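Local coordinates for putative uncharacterized protein (Archaeoglobus fulgidus, PDB 3VU0) that is the C-terminal globular domain of an archaeal AglB protein, a member of the oligosaccharyltransferase family, built from helices packed around a small mixed beta sheet, at residues 7-18 and 40-50. Numbering follows the deposited sequence.
Sequences WKEALNWMKENL and YGNWILYVAKK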
# COMPACT_ATOMS: atom_id res chain seq x y z
N TRP A 7 -8.06 4.01 -11.15
CA TRP A 7 -7.80 2.58 -11.01
C TRP A 7 -7.80 1.88 -12.36
O TRP A 7 -6.96 1.01 -12.62
CB TRP A 7 -8.84 1.93 -10.09
CG TRP A 7 -8.37 1.80 -8.69
CD1 TRP A 7 -8.82 2.48 -7.59
CD2 TRP A 7 -7.32 0.94 -8.22
NE1 TRP A 7 -8.12 2.11 -6.47
CE2 TRP A 7 -7.19 1.16 -6.83
CE3 TRP A 7 -6.47 0.01 -8.84
CZ2 TRP A 7 -6.25 0.48 -6.05
CZ3 TRP A 7 -5.54 -0.66 -8.06
CH2 TRP A 7 -5.44 -0.42 -6.68
N LYS A 8 -8.74 2.25 -13.22
CA LYS A 8 -8.86 1.66 -14.55
C LYS A 8 -7.57 1.88 -15.33
O LYS A 8 -7.05 0.96 -15.97
CB LYS A 8 -10.03 2.29 -15.29
N GLU A 9 -7.05 3.10 -15.27
CA GLU A 9 -5.82 3.44 -15.97
C GLU A 9 -4.62 2.75 -15.34
O GLU A 9 -3.71 2.31 -16.04
CB GLU A 9 -5.60 4.95 -15.95
CG GLU A 9 -4.57 5.40 -16.97
CD GLU A 9 -4.02 6.79 -16.71
OE1 GLU A 9 -4.75 7.63 -16.14
OE2 GLU A 9 -2.86 7.04 -17.08
N ALA A 10 -4.62 2.65 -14.02
CA ALA A 10 -3.52 2.02 -13.30
C ALA A 10 -3.45 0.53 -13.61
O ALA A 10 -2.37 -0.01 -13.88
CB ALA A 10 -3.68 2.23 -11.80
N LEU A 11 -4.60 -0.13 -13.58
CA LEU A 11 -4.66 -1.56 -13.84
C LEU A 11 -4.27 -1.91 -15.27
O LEU A 11 -3.56 -2.89 -15.50
CB LEU A 11 -6.07 -2.09 -13.53
CG LEU A 11 -6.47 -2.06 -12.05
CD1 LEU A 11 -7.96 -2.36 -11.90
CD2 LEU A 11 -5.64 -3.07 -11.26
N ASN A 12 -4.72 -1.11 -16.23
CA ASN A 12 -4.39 -1.36 -17.63
C ASN A 12 -2.90 -1.13 -17.86
O ASN A 12 -2.26 -1.85 -18.63
CB ASN A 12 -5.18 -0.43 -18.57
CG ASN A 12 -6.66 -0.77 -18.60
OD1 ASN A 12 -7.05 -1.93 -18.49
ND2 ASN A 12 -7.48 0.26 -18.77
N TRP A 13 -2.35 -0.12 -17.19
CA TRP A 13 -0.94 0.18 -17.31
C TRP A 13 -0.10 -0.98 -16.77
O TRP A 13 0.84 -1.44 -17.42
CB TRP A 13 -0.59 1.46 -16.54
CG TRP A 13 0.82 1.95 -16.78
CD1 TRP A 13 1.24 2.81 -17.76
CD2 TRP A 13 2.00 1.56 -16.06
NE1 TRP A 13 2.60 2.98 -17.69
CE2 TRP A 13 3.09 2.23 -16.65
CE3 TRP A 13 2.23 0.72 -14.96
CZ2 TRP A 13 4.41 2.08 -16.19
CZ3 TRP A 13 3.54 0.57 -14.50
CH2 TRP A 13 4.61 1.25 -15.11
N MSE A 14 -0.43 -1.48 -15.58
CA MSE A 14 0.36 -2.58 -15.04
C MSE A 14 0.18 -3.88 -15.81
O MSE A 14 1.09 -4.71 -15.85
CB MSE A 14 0.14 -2.77 -13.53
CG MSE A 14 -1.25 -2.52 -12.97
SE MSE A 14 -1.14 -2.21 -11.01
CE MSE A 14 -0.42 -3.91 -10.48
N LYS A 15 -0.98 -4.04 -16.45
CA LYS A 15 -1.24 -5.25 -17.22
C LYS A 15 -0.26 -5.37 -18.39
O LYS A 15 0.24 -6.45 -18.68
CB LYS A 15 -2.67 -5.25 -17.77
CG LYS A 15 -3.02 -6.55 -18.49
CD LYS A 15 -4.44 -6.52 -19.04
CE LYS A 15 -4.83 -7.86 -19.65
NZ LYS A 15 -6.23 -7.85 -20.15
N GLU A 16 0.01 -4.25 -19.05
CA GLU A 16 0.91 -4.29 -20.20
C GLU A 16 2.34 -3.85 -19.96
O GLU A 16 3.19 -3.99 -20.84
CB GLU A 16 0.32 -3.48 -21.36
CG GLU A 16 0.08 -2.02 -21.06
CD GLU A 16 -0.58 -1.30 -22.22
OE1 GLU A 16 0.00 -1.29 -23.33
OE2 GLU A 16 -1.69 -0.75 -22.03
N ASN A 17 2.63 -3.33 -18.77
CA ASN A 17 3.98 -2.87 -18.46
C ASN A 17 4.77 -3.71 -17.47
O ASN A 17 5.99 -3.83 -17.59
CB ASN A 17 3.95 -1.40 -18.00
CG ASN A 17 3.75 -0.44 -19.16
OD1 ASN A 17 4.66 -0.23 -19.97
ND2 ASN A 17 2.55 0.14 -19.25
N LEU A 18 4.11 -4.30 -16.48
CA LEU A 18 4.83 -5.12 -15.52
C LEU A 18 5.20 -6.46 -16.18
O LEU A 18 4.50 -6.92 -17.09
CB LEU A 18 3.99 -5.36 -14.26
CG LEU A 18 3.53 -4.14 -13.44
CD1 LEU A 18 2.95 -4.61 -12.12
CD2 LEU A 18 4.69 -3.19 -13.19
N TYR A 40 -7.95 -4.27 -2.77
CA TYR A 40 -7.66 -4.18 -4.20
C TYR A 40 -7.06 -5.44 -4.82
O TYR A 40 -6.82 -5.48 -6.03
CB TYR A 40 -6.71 -3.01 -4.44
CG TYR A 40 -6.98 -1.81 -3.57
CD1 TYR A 40 -8.20 -1.13 -3.64
CD2 TYR A 40 -6.02 -1.35 -2.67
CE1 TYR A 40 -8.46 -0.01 -2.83
CE2 TYR A 40 -6.27 -0.24 -1.86
CZ TYR A 40 -7.48 0.42 -1.94
OH TYR A 40 -7.71 1.53 -1.15
N GLY A 41 -6.82 -6.45 -3.99
CA GLY A 41 -6.22 -7.68 -4.46
C GLY A 41 -6.84 -8.31 -5.70
O GLY A 41 -6.13 -8.62 -6.66
N ASN A 42 -8.16 -8.50 -5.68
CA ASN A 42 -8.85 -9.11 -6.81
C ASN A 42 -8.70 -8.33 -8.10
O ASN A 42 -8.63 -8.91 -9.18
CB ASN A 42 -10.34 -9.31 -6.49
CG ASN A 42 -10.56 -10.39 -5.45
OD1 ASN A 42 -9.91 -11.43 -5.47
ND2 ASN A 42 -11.49 -10.16 -4.53
N TRP A 43 -8.66 -7.00 -8.00
CA TRP A 43 -8.50 -6.16 -9.18
C TRP A 43 -7.13 -6.39 -9.81
O TRP A 43 -7.00 -6.58 -11.02
CB TRP A 43 -8.64 -4.68 -8.82
CG TRP A 43 -10.05 -4.19 -8.69
CD1 TRP A 43 -11.18 -4.83 -9.09
CD2 TRP A 43 -10.46 -2.92 -8.18
NE1 TRP A 43 -12.28 -4.04 -8.87
CE2 TRP A 43 -11.87 -2.85 -8.31
CE3 TRP A 43 -9.78 -1.82 -7.63
CZ2 TRP A 43 -12.60 -1.73 -7.92
CZ3 TRP A 43 -10.51 -0.71 -7.23
CH2 TRP A 43 -11.92 -0.67 -7.38
N ILE A 44 -6.10 -6.37 -8.97
CA ILE A 44 -4.75 -6.56 -9.44
C ILE A 44 -4.55 -7.97 -9.99
O ILE A 44 -3.95 -8.15 -11.05
CB ILE A 44 -3.75 -6.29 -8.30
CG1 ILE A 44 -3.88 -4.83 -7.86
CG2 ILE A 44 -2.33 -6.59 -8.75
CD1 ILE A 44 -3.05 -4.48 -6.64
N LEU A 45 -5.08 -8.95 -9.28
CA LEU A 45 -4.95 -10.35 -9.68
C LEU A 45 -5.74 -10.69 -10.95
O LEU A 45 -5.21 -11.32 -11.86
CB LEU A 45 -5.40 -11.27 -8.54
CG LEU A 45 -4.58 -12.52 -8.20
CD1 LEU A 45 -5.53 -13.58 -7.66
CD2 LEU A 45 -3.86 -13.07 -9.43
N TYR A 46 -7.00 -10.27 -11.00
CA TYR A 46 -7.85 -10.60 -12.14
C TYR A 46 -7.94 -9.59 -13.28
O TYR A 46 -8.25 -9.96 -14.41
CB TYR A 46 -9.26 -10.95 -11.65
CG TYR A 46 -9.24 -12.14 -10.71
CD1 TYR A 46 -8.81 -13.39 -11.14
CD2 TYR A 46 -9.60 -12.00 -9.37
CE1 TYR A 46 -8.72 -14.47 -10.27
CE2 TYR A 46 -9.53 -13.08 -8.49
CZ TYR A 46 -9.08 -14.31 -8.94
OH TYR A 46 -8.99 -15.37 -8.08
N VAL A 47 -7.67 -8.32 -13.00
CA VAL A 47 -7.72 -7.31 -14.05
C VAL A 47 -6.32 -7.02 -14.58
O VAL A 47 -6.12 -6.93 -15.79
CB VAL A 47 -8.35 -6.00 -13.55
CG1 VAL A 47 -8.32 -4.96 -14.66
CG2 VAL A 47 -9.78 -6.25 -13.09
N ALA A 48 -5.36 -6.88 -13.67
CA ALA A 48 -3.98 -6.59 -14.06
C ALA A 48 -3.22 -7.89 -14.35
O ALA A 48 -2.15 -7.87 -14.95
CB ALA A 48 -3.28 -5.80 -12.96
N LYS A 49 -3.78 -9.01 -13.90
CA LYS A 49 -3.18 -10.32 -14.10
C LYS A 49 -1.82 -10.46 -13.43
O LYS A 49 -0.89 -11.03 -14.01
CB LYS A 49 -3.04 -10.62 -15.60
CG LYS A 49 -4.32 -10.43 -16.41
CD LYS A 49 -5.43 -11.35 -15.91
CE LYS A 49 -6.72 -11.13 -16.69
NZ LYS A 49 -7.84 -12.00 -16.20
N LYS A 50 -1.71 -9.95 -12.21
CA LYS A 50 -0.46 -10.02 -11.47
C LYS A 50 -0.69 -10.60 -10.08
O LYS A 50 -1.70 -10.31 -9.44
CB LYS A 50 0.16 -8.62 -11.36
CG LYS A 50 0.38 -7.94 -12.71
CD LYS A 50 1.56 -8.55 -13.45
CE LYS A 50 1.62 -8.08 -14.90
NZ LYS A 50 0.53 -8.68 -15.72
O HOH W 1 -7.82 -7.66 -17.71
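W7 meets two aromatic rings of 40-50, and the three form a cluster. W43 turns the edge of its six-membered ring to the face of the W7 indole in a T-shaped pair, planes at 59°, with W43 CZ3 3.6 Å from W7 CG. The benzo end of the same indole reaches Y40, with CZ2 over the phenol face, 3.5 Å from Y40 CG, the planes oblique at 36°. Broad indoles suit this end, where the helices diverge; Y40 sends its hydroxyl on to E93.

Aliphatic packing takes over along helix 7-17. The fork of L11 is divided, CD1 going to V47 CG1 (3.8 Å) and CD2 to the backbone of W43 and to A48. Selenomethionine M14, flexible and bent at chi3, brings CE to I44 CG2 at 3.7 Å, while the small A48 admits the backbone of K15 closely. Helices 7-17 and 41-46 cross at -38° beside the mixed sheet; both segments belong to the AglB core family region.

No direct hydrogen bond crosses. K15 CA approaches A48 O in a CA-H...O contact, and the long, extended K15 chain, CG anti to the backbone N, runs along the exposed edge to a water that bridges NZ to V47 O. Buried K50 folds back onto its own segment: its methylenes pack on L18 CB, while NZ donates to A48 O at 2.9 Å, and weakly to K49 O, carbonyls that probably ease its charge.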